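Local coordinates for protein-tyrosine-phosphatase (Shewanella sp., PDB 2Z72), which hydrolyses phosphotyrosine esters, probably by means of a pair of zinc ions held in a calcineurin-like phosphoesterase domain, at residues A[30-35]-A[42-47]; A[131-136]-A[192-197]; A[147-152]-A[205-210]; A[215-220]-A[241-246]; A[325-328]-A[332-335]. All blocks are in the same frame, centred on the assembly; numbering follows the deposited sequence.

Interaction 1: residues A[30-35]-A[42-47]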
# COMPACT_ATOMS: atom_id res chain seq x y z
N ARG A 30 7.11 -22.46 -16.62
CA ARG A 30 7.88 -23.48 -15.97
C ARG A 30 8.53 -22.81 -14.74
O ARG A 30 8.77 -21.60 -14.71
CB ARG A 30 8.95 -24.05 -16.89
CG ARG A 30 8.42 -24.80 -18.08
CD ARG A 30 8.09 -26.29 -17.87
NE ARG A 30 6.83 -26.45 -17.12
CZ ARG A 30 5.57 -26.52 -17.48
NH1 ARG A 30 4.64 -26.68 -16.53
NH2 ARG A 30 5.32 -26.42 -18.79
N LEU A 31 8.84 -23.59 -13.72
CA LEU A 31 9.47 -23.08 -12.52
C LEU A 31 10.97 -23.14 -12.61
O LEU A 31 11.53 -24.18 -12.92
CB LEU A 31 8.98 -23.92 -11.34
CG LEU A 31 9.50 -23.51 -9.96
CD1 LEU A 31 9.14 -22.06 -9.62
CD2 LEU A 31 9.00 -24.47 -8.89
N LYS A 32 11.60 -22.06 -12.22
CA LYS A 32 13.02 -22.00 -11.96
C LYS A 32 13.22 -21.60 -10.50
O LYS A 32 12.54 -20.72 -10.00
CB LYS A 32 13.77 -21.09 -12.91
CG LYS A 32 13.85 -21.51 -14.39
CD LYS A 32 14.84 -20.68 -15.19
CE LYS A 32 15.09 -21.05 -16.66
NZ LYS A 32 16.28 -20.35 -17.26
N THR A 33 14.13 -22.27 -9.82
CA THR A 33 14.43 -22.00 -8.41
C THR A 33 15.88 -21.69 -8.31
O THR A 33 16.74 -22.44 -8.77
CB THR A 33 14.09 -23.25 -7.57
OG1 THR A 33 12.73 -23.58 -7.83
CG2 THR A 33 14.34 -22.98 -6.11
N THR A 34 16.23 -20.54 -7.68
CA THR A 34 17.57 -20.10 -7.53
C THR A 34 17.90 -19.85 -6.04
O THR A 34 17.04 -19.55 -5.24
CB THR A 34 17.89 -18.84 -8.33
OG1 THR A 34 17.05 -17.76 -7.86
CG2 THR A 34 17.62 -19.07 -9.82
N SER A 35 19.18 -20.06 -5.75
CA SER A 35 19.75 -19.78 -4.45
C SER A 35 20.30 -18.36 -4.45
O SER A 35 21.08 -18.04 -5.35
CB SER A 35 20.86 -20.76 -4.12
OG SER A 35 20.36 -22.09 -4.11
N ASN A 42 18.75 -12.28 -8.40
CA ASN A 42 19.05 -12.22 -9.82
C ASN A 42 18.21 -13.22 -10.59
O ASN A 42 18.09 -14.38 -10.20
CB ASN A 42 20.52 -12.54 -10.10
CG ASN A 42 21.40 -11.38 -9.63
OD1 ASN A 42 20.95 -10.23 -9.53
ND2 ASN A 42 22.63 -11.76 -9.37
N ARG A 43 17.65 -12.74 -11.70
CA ARG A 43 16.76 -13.59 -12.50
C ARG A 43 17.59 -14.55 -13.29
O ARG A 43 18.64 -14.25 -13.83
CB ARG A 43 16.00 -12.60 -13.41
CG ARG A 43 15.21 -13.11 -14.49
CD ARG A 43 15.09 -12.19 -15.69
NE ARG A 43 15.03 -10.83 -15.47
CZ ARG A 43 15.62 -9.72 -15.77
NH1 ARG A 43 16.69 -9.60 -16.54
NH2 ARG A 43 15.14 -8.58 -15.29
N PRO A 44 17.13 -15.78 -13.43
CA PRO A 44 17.82 -16.65 -14.36
C PRO A 44 17.64 -16.24 -15.82
O PRO A 44 16.86 -15.36 -16.18
CB PRO A 44 17.04 -17.91 -14.13
CG PRO A 44 15.89 -17.72 -13.25
CD PRO A 44 15.95 -16.35 -12.80
N GLU A 45 18.43 -16.91 -16.67
CA GLU A 45 18.23 -16.67 -18.12
C GLU A 45 16.87 -17.15 -18.57
O GLU A 45 16.14 -17.98 -18.01
CB GLU A 45 19.43 -17.33 -18.83
CG GLU A 45 20.77 -16.61 -18.70
CD GLU A 45 21.92 -17.45 -19.18
OE1 GLU A 45 21.92 -18.64 -18.73
OE2 GLU A 45 22.79 -17.03 -19.96
N HIS A 46 16.40 -16.71 -19.72
CA HIS A 46 15.15 -17.18 -20.26
C HIS A 46 13.99 -16.80 -19.33
O HIS A 46 13.06 -17.58 -19.32
CB HIS A 46 15.06 -18.70 -20.51
CG HIS A 46 16.19 -19.54 -20.94
ND1 HIS A 46 16.30 -20.89 -20.60
CD2 HIS A 46 17.28 -19.26 -21.71
CE1 HIS A 46 17.41 -21.34 -21.15
NE2 HIS A 46 18.02 -20.39 -21.82
N CYS A 47 14.15 -15.69 -18.63
CA CYS A 47 13.05 -15.35 -17.74
C CYS A 47 12.48 -13.93 -17.87
O CYS A 47 12.15 -13.32 -16.85
CB CYS A 47 13.60 -15.60 -16.31
SG CYS A 47 12.07 -15.95 -15.44
O HOH W 1 18.46 -15.49 -7.75

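Interaction 2: residues A[131-136]-A[192-197]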
# COMPACT_ATOMS: atom_id res chain seq x y z
N GLN A 131 11.93 -1.91 -3.30
CA GLN A 131 13.11 -1.15 -3.66
C GLN A 131 12.91 0.33 -3.32
O GLN A 131 13.83 0.97 -2.78
CB GLN A 131 13.41 -1.34 -5.16
CG GLN A 131 14.56 -0.53 -5.65
CD GLN A 131 14.90 -1.00 -7.06
OE1 GLN A 131 14.44 -0.36 -8.02
NE2 GLN A 131 15.65 -2.07 -7.20
N LEU A 132 11.74 0.89 -3.60
CA LEU A 132 11.52 2.32 -3.34
C LEU A 132 11.62 2.58 -1.86
O LEU A 132 12.12 3.65 -1.43
CB LEU A 132 10.15 2.66 -3.93
CG LEU A 132 10.02 4.14 -4.19
CD1 LEU A 132 10.80 4.53 -5.47
CD2 LEU A 132 8.57 4.53 -4.35
N ASP A 133 11.11 1.68 -1.02
CA ASP A 133 11.19 1.80 0.44
C ASP A 133 12.64 1.98 0.84
O ASP A 133 13.01 2.91 1.59
CB ASP A 133 10.50 0.56 1.00
CG ASP A 133 10.20 0.46 2.49
OD1 ASP A 133 10.60 1.38 3.26
OD2 ASP A 133 9.58 -0.55 2.86
N GLN A 134 13.54 1.11 0.38
CA GLN A 134 14.94 1.20 0.69
C GLN A 134 15.56 2.48 0.14
O GLN A 134 16.31 3.16 0.85
CB GLN A 134 15.70 -0.04 0.20
CG GLN A 134 17.18 0.04 0.56
CD GLN A 134 17.44 -0.01 2.07
OE1 GLN A 134 17.32 -1.04 2.70
NE2 GLN A 134 17.81 1.06 2.72
N GLN A 135 15.26 2.82 -1.11
CA GLN A 135 15.84 4.00 -1.69
C GLN A 135 15.42 5.30 -0.97
O GLN A 135 16.24 6.20 -0.80
CB GLN A 135 15.46 4.11 -3.18
CG GLN A 135 16.10 3.01 -4.03
CD GLN A 135 15.63 3.07 -5.46
OE1 GLN A 135 14.59 3.66 -5.76
NE2 GLN A 135 16.40 2.46 -6.37
N ALA A 136 14.14 5.35 -0.57
CA ALA A 136 13.65 6.52 0.14
C ALA A 136 14.42 6.65 1.47
O ALA A 136 14.89 7.73 1.80
CB ALA A 136 12.17 6.43 0.36
N ARG A 192 4.24 -7.73 6.88
CA ARG A 192 3.87 -7.90 8.28
C ARG A 192 4.53 -6.89 9.22
O ARG A 192 4.18 -6.83 10.37
CB ARG A 192 4.13 -9.34 8.71
CG ARG A 192 3.04 -10.29 8.19
CD ARG A 192 3.46 -11.74 8.37
NE ARG A 192 2.45 -12.66 7.92
CZ ARG A 192 2.25 -13.01 6.65
NH1 ARG A 192 1.28 -13.89 6.38
NH2 ARG A 192 2.98 -12.51 5.70
N SER A 193 5.48 -6.09 8.70
CA SER A 193 6.07 -5.01 9.44
C SER A 193 5.29 -3.69 9.33
O SER A 193 5.58 -2.75 10.04
CB SER A 193 7.53 -4.78 9.11
OG SER A 193 7.65 -4.15 7.85
N LYS A 194 4.36 -3.64 8.37
CA LYS A 194 3.74 -2.37 8.01
C LYS A 194 2.61 -1.95 8.94
O LYS A 194 2.00 -2.74 9.64
CB LYS A 194 3.27 -2.45 6.54
CG LYS A 194 4.42 -2.67 5.56
CD LYS A 194 5.56 -1.67 5.67
CE LYS A 194 6.67 -1.87 4.69
NZ LYS A 194 7.79 -0.92 4.99
N ASN A 195 2.42 -0.63 8.95
CA ASN A 195 1.29 0.01 9.61
C ASN A 195 0.06 -0.07 8.72
O ASN A 195 0.11 -0.34 7.52
CB ASN A 195 1.62 1.46 9.95
CG ASN A 195 2.69 1.57 11.02
OD1 ASN A 195 2.54 0.94 12.07
ND2 ASN A 195 3.76 2.29 10.78
N THR A 196 -1.07 0.26 9.37
CA THR A 196 -2.38 0.33 8.74
C THR A 196 -2.93 1.75 8.77
O THR A 196 -3.59 2.20 7.84
CB THR A 196 -3.30 -0.71 9.36
OG1 THR A 196 -2.67 -2.00 9.28
CG2 THR A 196 -4.63 -0.84 8.65
N ILE A 197 -2.69 2.50 9.87
CA ILE A 197 -3.13 3.85 10.02
C ILE A 197 -1.94 4.69 10.45
O ILE A 197 -1.26 4.32 11.41
CB ILE A 197 -4.25 3.97 11.10
CG1 ILE A 197 -5.41 3.04 10.83
CG2 ILE A 197 -4.75 5.41 11.19
CD1 ILE A 197 -6.16 2.59 12.07

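Interaction 3: residues A[147-152]-A[205-210]. With ZN (zinc ion), chain C.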
# COMPACT_ATOMS: atom_id res chain seq x y z
N MET A 147 -1.25 -1.18 4.93
CA MET A 147 -2.09 -2.33 4.60
C MET A 147 -3.50 -1.93 4.24
O MET A 147 -4.17 -1.21 4.97
CB MET A 147 -2.20 -3.27 5.78
CG MET A 147 -0.90 -3.89 6.25
SD MET A 147 -0.34 -5.26 5.17
CE MET A 147 -1.33 -6.58 5.73
N GLY A 148 -3.96 -2.39 3.07
CA GLY A 148 -5.34 -2.25 2.69
C GLY A 148 -6.13 -3.47 2.89
O GLY A 148 -5.63 -4.52 3.37
N ASN A 149 -7.42 -3.45 2.51
CA ASN A 149 -8.21 -4.65 2.68
C ASN A 149 -7.71 -5.81 1.81
O ASN A 149 -7.80 -6.95 2.29
CB ASN A 149 -9.73 -4.41 2.48
CG ASN A 149 -10.12 -3.97 1.11
OD1 ASN A 149 -9.53 -3.05 0.56
ND2 ASN A 149 -11.17 -4.52 0.53
N HIS A 150 -7.19 -5.52 0.63
CA HIS A 150 -6.70 -6.66 -0.17
C HIS A 150 -5.41 -7.24 0.35
O HIS A 150 -5.20 -8.47 0.22
CB HIS A 150 -6.60 -6.28 -1.63
CG HIS A 150 -7.99 -6.17 -2.24
ND1 HIS A 150 -8.53 -7.19 -2.99
CD2 HIS A 150 -8.90 -5.19 -2.13
CE1 HIS A 150 -9.73 -6.81 -3.33
NE2 HIS A 150 -10.02 -5.61 -2.85
N GLU A 151 -4.50 -6.49 0.97
CA GLU A 151 -3.38 -7.10 1.66
C GLU A 151 -3.86 -8.06 2.74
O GLU A 151 -3.34 -9.15 2.90
CB GLU A 151 -2.43 -6.06 2.25
CG GLU A 151 -1.55 -5.33 1.27
CD GLU A 151 -2.31 -4.46 0.30
OE1 GLU A 151 -2.02 -4.49 -0.89
OE2 GLU A 151 -3.20 -3.72 0.80
N GLN A 152 -4.86 -7.60 3.54
CA GLN A 152 -5.37 -8.43 4.60
C GLN A 152 -6.04 -9.70 4.06
O GLN A 152 -5.82 -10.82 4.55
CB GLN A 152 -6.36 -7.65 5.48
CG GLN A 152 -5.72 -6.47 6.20
CD GLN A 152 -6.72 -5.56 6.88
OE1 GLN A 152 -7.89 -5.50 6.49
NE2 GLN A 152 -6.25 -4.86 7.91
N TYR A 205 -3.96 9.12 7.58
CA TYR A 205 -3.94 8.31 6.36
C TYR A 205 -4.33 6.88 6.73
O TYR A 205 -3.76 6.27 7.63
CB TYR A 205 -2.54 8.25 5.79
CG TYR A 205 -1.95 9.55 5.35
CD1 TYR A 205 -1.35 10.40 6.26
CD2 TYR A 205 -1.99 9.94 4.02
CE1 TYR A 205 -0.80 11.61 5.89
CE2 TYR A 205 -1.46 11.16 3.64
CZ TYR A 205 -0.83 12.01 4.57
OH TYR A 205 -0.34 13.21 4.14
N MET A 206 -5.25 6.30 5.95
CA MET A 206 -5.57 4.89 6.04
C MET A 206 -6.35 4.50 4.77
O MET A 206 -6.75 5.32 3.98
CB MET A 206 -6.34 4.58 7.31
CG MET A 206 -7.82 4.91 7.42
SD MET A 206 -8.26 6.65 7.26
CE MET A 206 -7.22 7.33 8.56
N HIS A 207 -6.55 3.19 4.63
CA HIS A 207 -7.12 2.72 3.38
C HIS A 207 -8.58 3.10 3.18
O HIS A 207 -8.94 3.64 2.12
CB HIS A 207 -6.93 1.20 3.31
CG HIS A 207 -7.42 0.65 2.01
ND1 HIS A 207 -6.80 0.98 0.82
CD2 HIS A 207 -8.45 -0.15 1.68
CE1 HIS A 207 -7.45 0.42 -0.16
NE2 HIS A 207 -8.48 -0.32 0.30
N GLY A 208 -9.44 2.80 4.14
CA GLY A 208 -10.88 2.96 4.02
C GLY A 208 -11.39 4.23 4.65
O GLY A 208 -11.94 5.13 4.00
N GLY A 209 -11.22 4.33 5.97
CA GLY A 209 -11.64 5.51 6.73
C GLY A 209 -11.92 5.11 8.15
O GLY A 209 -12.01 3.97 8.50
N ILE A 210 -12.07 6.15 9.02
CA ILE A 210 -12.32 5.95 10.43
C ILE A 210 -13.78 6.32 10.71
O ILE A 210 -14.20 7.44 10.49
CB ILE A 210 -11.34 6.77 11.28
CG1 ILE A 210 -9.88 6.61 10.86
CG2 ILE A 210 -11.56 6.45 12.78
CD1 ILE A 210 -9.32 5.23 11.07
ZN ZN C . -9.79 -1.44 -0.71
O HOH W 2 -4.95 1.28 5.77
O HOH W 3 -10.40 -1.27 -2.57

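Interaction 4: residues A[215-220]-A[241-246]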
# COMPACT_ATOMS: atom_id res chain seq x y z
N ILE A 215 -13.91 5.69 18.02
CA ILE A 215 -13.96 6.57 19.21
C ILE A 215 -14.59 5.89 20.39
O ILE A 215 -14.11 5.92 21.50
CB ILE A 215 -14.71 7.89 18.84
CG1 ILE A 215 -14.03 8.65 17.69
CG2 ILE A 215 -14.88 8.71 20.09
CD1 ILE A 215 -14.69 9.92 17.23
N SER A 216 -15.68 5.18 20.08
CA SER A 216 -16.37 4.51 21.20
C SER A 216 -15.54 3.37 21.76
O SER A 216 -15.64 3.10 22.98
CB SER A 216 -17.78 4.07 20.88
OG SER A 216 -17.77 3.21 19.79
N ARG A 217 -14.72 2.70 20.94
CA ARG A 217 -13.80 1.67 21.38
C ARG A 217 -12.50 2.20 21.98
O ARG A 217 -11.70 1.40 22.42
CB ARG A 217 -13.47 0.73 20.21
CG ARG A 217 -14.74 -0.09 19.82
CD ARG A 217 -14.35 -1.15 18.82
NE ARG A 217 -15.56 -1.93 18.48
CZ ARG A 217 -15.99 -2.95 19.19
NH1 ARG A 217 -15.37 -3.40 20.27
NH2 ARG A 217 -17.10 -3.56 18.80
N GLU A 218 -12.32 3.53 22.01
CA GLU A 218 -11.21 4.17 22.66
C GLU A 218 -9.92 3.61 22.06
O GLU A 218 -8.94 3.39 22.77
CB GLU A 218 -11.23 3.91 24.16
CG GLU A 218 -12.51 4.35 24.85
CD GLU A 218 -12.46 4.27 26.36
OE1 GLU A 218 -13.06 5.15 27.03
OE2 GLU A 218 -11.83 3.34 26.92
N LEU A 219 -9.88 3.42 20.75
CA LEU A 219 -8.67 2.93 20.10
C LEU A 219 -7.63 4.02 19.98
O LEU A 219 -7.85 5.22 20.09
CB LEU A 219 -9.01 2.35 18.72
CG LEU A 219 -9.51 0.91 18.74
CD1 LEU A 219 -10.37 0.59 17.55
CD2 LEU A 219 -8.29 -0.02 18.83
N THR A 220 -6.38 3.59 19.79
CA THR A 220 -5.25 4.42 19.46
C THR A 220 -4.56 3.86 18.22
O THR A 220 -4.70 2.66 17.93
CB THR A 220 -4.22 4.52 20.60
OG1 THR A 220 -3.64 3.24 20.73
CG2 THR A 220 -4.88 4.99 21.90
N ALA A 241 -14.74 -13.60 16.14
CA ALA A 241 -15.21 -13.82 17.49
C ALA A 241 -14.69 -12.80 18.45
O ALA A 241 -15.33 -12.57 19.49
CB ALA A 241 -14.80 -15.20 18.01
N ASP A 242 -13.55 -12.18 18.13
CA ASP A 242 -13.00 -11.11 19.02
C ASP A 242 -13.67 -9.80 18.63
O ASP A 242 -13.53 -9.36 17.48
CB ASP A 242 -11.47 -11.09 18.93
CG ASP A 242 -10.88 -10.09 19.91
OD1 ASP A 242 -10.48 -10.48 21.00
OD2 ASP A 242 -10.89 -8.88 19.62
N ASP A 243 -14.40 -9.16 19.54
CA ASP A 243 -15.15 -7.96 19.18
C ASP A 243 -14.28 -6.91 18.55
O ASP A 243 -14.65 -6.26 17.57
CB ASP A 243 -15.74 -7.53 20.53
CG ASP A 243 -16.45 -6.22 20.60
OD1 ASP A 243 -17.13 -5.93 19.58
OD2 ASP A 243 -16.36 -5.49 21.61
N LEU A 244 -13.09 -6.73 19.13
CA LEU A 244 -12.24 -5.65 18.64
C LEU A 244 -11.60 -6.00 17.31
O LEU A 244 -11.56 -5.13 16.40
CB LEU A 244 -11.18 -5.35 19.69
CG LEU A 244 -10.15 -4.30 19.32
CD1 LEU A 244 -10.78 -3.00 18.92
CD2 LEU A 244 -9.19 -4.02 20.50
N LEU A 245 -11.10 -7.23 17.17
CA LEU A 245 -10.56 -7.64 15.89
C LEU A 245 -11.64 -7.60 14.81
O LEU A 245 -11.34 -7.26 13.65
CB LEU A 245 -9.91 -9.03 15.98
CG LEU A 245 -8.68 -9.12 16.87
CD1 LEU A 245 -8.15 -10.55 16.90
CD2 LEU A 245 -7.60 -8.11 16.48
N ASN A 246 -12.85 -7.98 15.16
CA ASN A 246 -13.95 -7.97 14.20
C ASN A 246 -14.17 -6.57 13.64
O ASN A 246 -14.27 -6.33 12.45
CB ASN A 246 -15.17 -8.55 14.89
CG ASN A 246 -16.34 -8.72 13.96
OD1 ASN A 246 -16.62 -7.83 13.14
ND2 ASN A 246 -17.04 -9.84 14.03

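Interaction 5: residues A[325-328]-A[332-335]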
# COMPACT_ATOMS: atom_id res chain seq x y z
N ARG A 325 -3.31 18.30 -6.56
CA ARG A 325 -3.62 17.16 -7.41
C ARG A 325 -2.54 17.05 -8.49
O ARG A 325 -2.33 17.98 -9.25
CB ARG A 325 -5.00 17.38 -8.03
CG ARG A 325 -5.42 16.37 -9.10
CD ARG A 325 -6.80 16.79 -9.60
NE ARG A 325 -7.17 16.03 -10.77
CZ ARG A 325 -7.80 16.39 -11.86
NH1 ARG A 325 -8.21 17.65 -12.01
NH2 ARG A 325 -7.99 15.46 -12.76
N GLY A 326 -1.89 15.90 -8.55
CA GLY A 326 -0.89 15.60 -9.57
C GLY A 326 -1.51 14.65 -10.58
O GLY A 326 -1.81 13.49 -10.30
N LEU A 327 -1.71 15.19 -11.78
CA LEU A 327 -2.37 14.45 -12.84
C LEU A 327 -1.42 13.47 -13.55
O LEU A 327 -0.18 13.63 -13.53
CB LEU A 327 -2.98 15.45 -13.86
CG LEU A 327 -4.23 16.22 -13.40
CD1 LEU A 327 -3.87 17.44 -12.61
CD2 LEU A 327 -5.05 16.62 -14.62
N TYR A 328 -2.02 12.53 -14.26
CA TYR A 328 -1.28 11.50 -14.97
C TYR A 328 -0.38 12.06 -16.03
O TYR A 328 0.63 11.42 -16.38
CB TYR A 328 -2.24 10.50 -15.62
CG TYR A 328 -1.67 9.17 -16.01
CD1 TYR A 328 -1.86 8.69 -17.32
CD2 TYR A 328 -0.96 8.37 -15.12
CE1 TYR A 328 -1.35 7.47 -17.71
CE2 TYR A 328 -0.46 7.14 -15.51
CZ TYR A 328 -0.65 6.70 -16.80
OH TYR A 328 -0.15 5.46 -17.10
N ARG A 332 -0.40 19.70 -12.69
CA ARG A 332 -0.80 19.86 -11.31
C ARG A 332 -1.97 20.82 -11.22
O ARG A 332 -1.97 21.81 -11.98
CB ARG A 332 0.28 20.55 -10.49
CG ARG A 332 1.65 20.14 -10.93
CD ARG A 332 1.65 18.64 -10.21
NE ARG A 332 2.71 19.19 -9.04
CZ ARG A 332 3.95 19.35 -9.46
NH1 ARG A 332 4.92 19.79 -8.63
NH2 ARG A 332 4.41 19.07 -10.71
N GLU A 333 -2.88 20.64 -10.28
CA GLU A 333 -3.98 21.54 -9.96
C GLU A 333 -4.09 21.67 -8.47
O GLU A 333 -4.16 20.67 -7.76
CB GLU A 333 -5.28 20.96 -10.55
CG GLU A 333 -5.14 21.01 -12.06
CD GLU A 333 -6.36 20.88 -12.90
OE1 GLU A 333 -6.18 20.36 -14.04
OE2 GLU A 333 -7.43 21.34 -12.41
N THR A 334 -4.19 22.87 -7.98
CA THR A 334 -4.28 23.07 -6.54
C THR A 334 -5.71 22.78 -6.07
O THR A 334 -6.59 23.39 -6.66
CB THR A 334 -3.83 24.49 -6.16
OG1 THR A 334 -2.44 24.56 -6.56
CG2 THR A 334 -3.84 24.71 -4.68
N LEU A 335 -5.85 21.98 -5.02
CA LEU A 335 -7.15 21.75 -4.42
C LEU A 335 -7.45 22.73 -3.31
O LEU A 335 -8.56 23.20 -3.11
CB LEU A 335 -7.30 20.34 -3.85
CG LEU A 335 -7.04 19.19 -4.84
CD1 LEU A 335 -7.16 17.85 -4.19
CD2 LEU A 335 -8.01 19.28 -6.01
O HOH W 4 -8.38 18.43 -14.89

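Interaction 1: residues A[30-35]-A[42-47]
K32 on strand 30-35 and P44 in the loop 42-47 mark the nearest approach of the two backbones, with a CA to CA distance of 7.6 Å. That is too wide for strand pairing, so side chains and a water fill the interval. The aliphatic part of K32 runs alongside the P44 ring in the opposite sense. K32 CD comes 3.7 Å from P44 CB and equally near P44 CG. The chain stays extended beyond CG, which carries NZ past the proline to the backbone. There NZ donates to E45 O. The modelled length of 2.5 Å between K32 NZ and E45 O is very short, and both residues have a second conformer, so its exact value is doubtful. Two positions on, T34 turns its CG2 methyl to P44 CG at 4.1 Å. T34 OG1 reaches a water at 2.7 Å, and this water donates to N42 O. W25 NE1 also bonds to T34 OG1. The contact lies on the protein surface. Strand 30-35 is an outer strand of a three-stranded antiparallel sheet. Its neighbour, strand 22-27, lends W25 to pack on P44 and ends at C27, the disulfide partner of C47.

Interaction 2: residues A[131-136]-A[192-197]
D133 and K194 face each other across a wide gap between backbones, their CA atoms 11.4 Å apart. D133 lies within helix 122-138. K194 belongs to the irregular chain between helix 186-192 and strand 197-200. Both segments are part of the calcineurin-like phosphoesterase region of the protein. The motif is a buried salt bridge, made by one carboxylate and one ammonium group. No other residue pair of the two segments comes within 4.5 Å.

The two side chains meet from opposite directions. D133 is short, so K194 covers most of the distance. The lysine bends near its base (chi2 -53°) and then runs straight to its tip. This brings NZ in front of the helix, although the CB of K194 does not point there. K194 NZ donates to D133 OD2 at 2.8 Å. It approaches on the syn side of that oxygen, 23° out of the carboxylate plane. D133 OD1 stays farther off, 4.0 Å from K194 NZ, so the grip is one-sided.

D133 OD2 has a second donor, the indole NE1 of W190 in helix 186-192. OD2 of D133 thus accepts from both K194 NZ and W190 NE1. In this buried setting the attraction is probably little screened by solvent, and the lysine is likely to favour the ionised carboxylate. With an alanine here instead of D133, the buried K194 charge would probably lose its mate and W190 NE1 its acceptor. At the lysine end, K194 CE follows its nitrogen in and lies 3.7 Å from D133 OD2.

Interaction 3: residues A[147-152]-A[205-210]
N149 and H207 meet at one zinc of the two-metal site of this calcineurin-like phosphoesterase. N149 is part of the sequence GNHE, residues 148 to 151, a signature of the metallophosphoesterase family. The zinc is bound by N149 OD1 at 2.1 Å and by H207 NE2 at 2.0 Å. A water is a third ligand, 2.0 Å from the metal. D114 and H286 complete the shell, and D114 also binds the second zinc.

N149 OD1 and H207 NE2 are 2.9 Å apart because they share the metal; they are not hydrogen-bonded to each other. The amide and the imidazole cross obliquely, their planes 29° apart. N149 sits at the start of helix 149-156, with CG placed between its backbone N and carbonyl carbon (chi1 63°). That turn swings OD1 to the metal. The far nitrogen of the ring, H207 ND1, bonds to T112 O, which fixes the rotation of the imidazole.

G148 lies over one face of the H207 ring. Its CA is 3.9 Å from the ring centroid, a CH-pi contact. A side chain at this position would clash with E151 OE2 and press on H207 ND1. G148 N donates to E151 OE2 at 2.7 Å. The same carboxylate oxygen takes the backbone N of D114, so E151 ties the start of helix 149-156 to the backbone at D114, which binds both zincs. Farther from the metal, a second water joins the backbones: it donates to M147 O at 2.7 Å and accepts from H207 N.

Interaction 4: residues A[215-220]-A[241-246]
R217 and D243 form a two-bond salt bridge between the end of one helix and the start of another. R217 NH1 donates to D243 OD2 at 2.7 Å, and the bond is straight, 179° at the hydrogen. OD2 lies in the guanidinium plane, but NH1 comes from above the carboxylate plane. The two flat groups are turned 68° against each other, so this is no coplanar pair. R217 NH2 also donates to D243 OD1. The modelled 2.5 Å from R217 NH2 to D243 OD1 is very short, and D243 has a second conformer, so that length is doubtful. R217 NE is satisfied by E213, which gives the arginine a second acidic partner. A leucine in place of R217 would probably leave the carboxylates of both D243 and E213 without their cationic mate.

Several backbone groups at the helix ends have partners too. D242 is the N-cap of helix 243-249: its OD2 accepts from L245 N at 3.0 Å and weakly from L244 N. E218 closes helix 212-216 in a Schellman motif, with E218 N bonded to I215 O. T220 OG1 caps K223 N in the next helix.

Beside the salt bridge the contact is apolar. L244 CD1 meets both methyls of L219, with L219 CD1 and L219 CD2 each 3.9 Å away. R217 CD adds its flank at 4.0 Å from L244 CD1. L244 also rests on K223 and L227 of helix 221-231, while R217 and L219 pack on F247, so the segments join helices 212-216, 221-231 and 243-249.

Interaction 5: residues A[325-328]-A[332-335]
R325 and E333 pair as antiparallel strand neighbours and send their side chains to the same face. R325 N donates to E333 O at 2.8 Å, and E333 N returns a bond to R325 O at 2.9 Å. The R325 side chain starts with CB, which lies 3.4 Å from E333 O and also touches L335 CD2. CG stands anti to the backbone N (chi1 173°), and the chain stays extended to NE. It therefore runs beside E333, both pointing the same way. At the tip, R325 NH1 makes a long salt bridge of 3.8 Å to E333 OE2. A water closes the gap: it accepts from R325 NH1 at 3.0 Å and donates to E333 OE1. NH2 takes the stronger ion pair, with E314. L327 CG sits over the rim of one face of the R325 guanidinium, 3.7 Å above the plane. L327 CD1 goes on to E333 CG at 3.8 Å, so the leucine touches both partners. Next along, G326 and R332 form the non-hydrogen-bonded pair, with R332 CD over G326 CA. Two strands joined by a short loop in this way make a beta hairpin, here of strands 322-326 and 332-334.

In the fold
Interaction 3 supplies N149 and H207 to one of the two zincs and is the reference point for the rest. Interaction 2 touches it, with centres 14 Å apart. N195 O and M147 N are 3.0 Å apart, a probable hydrogen bond, and T196 packs on M206. Their segments alternate along the chain. Through K194 and N195 the 192-197 segment touches both helix 122-138 and the segment that carries N149. Interaction 4 is centred about 16 Å from interaction 3, and its helix 212-216 follows strand 203-206 directly. Between centres, interaction 5 lies about 23 Å and interaction 1 about 34 Å from interaction 3. Interactions 1 and 4 lie across the chain's centre, about 45 Å between centres.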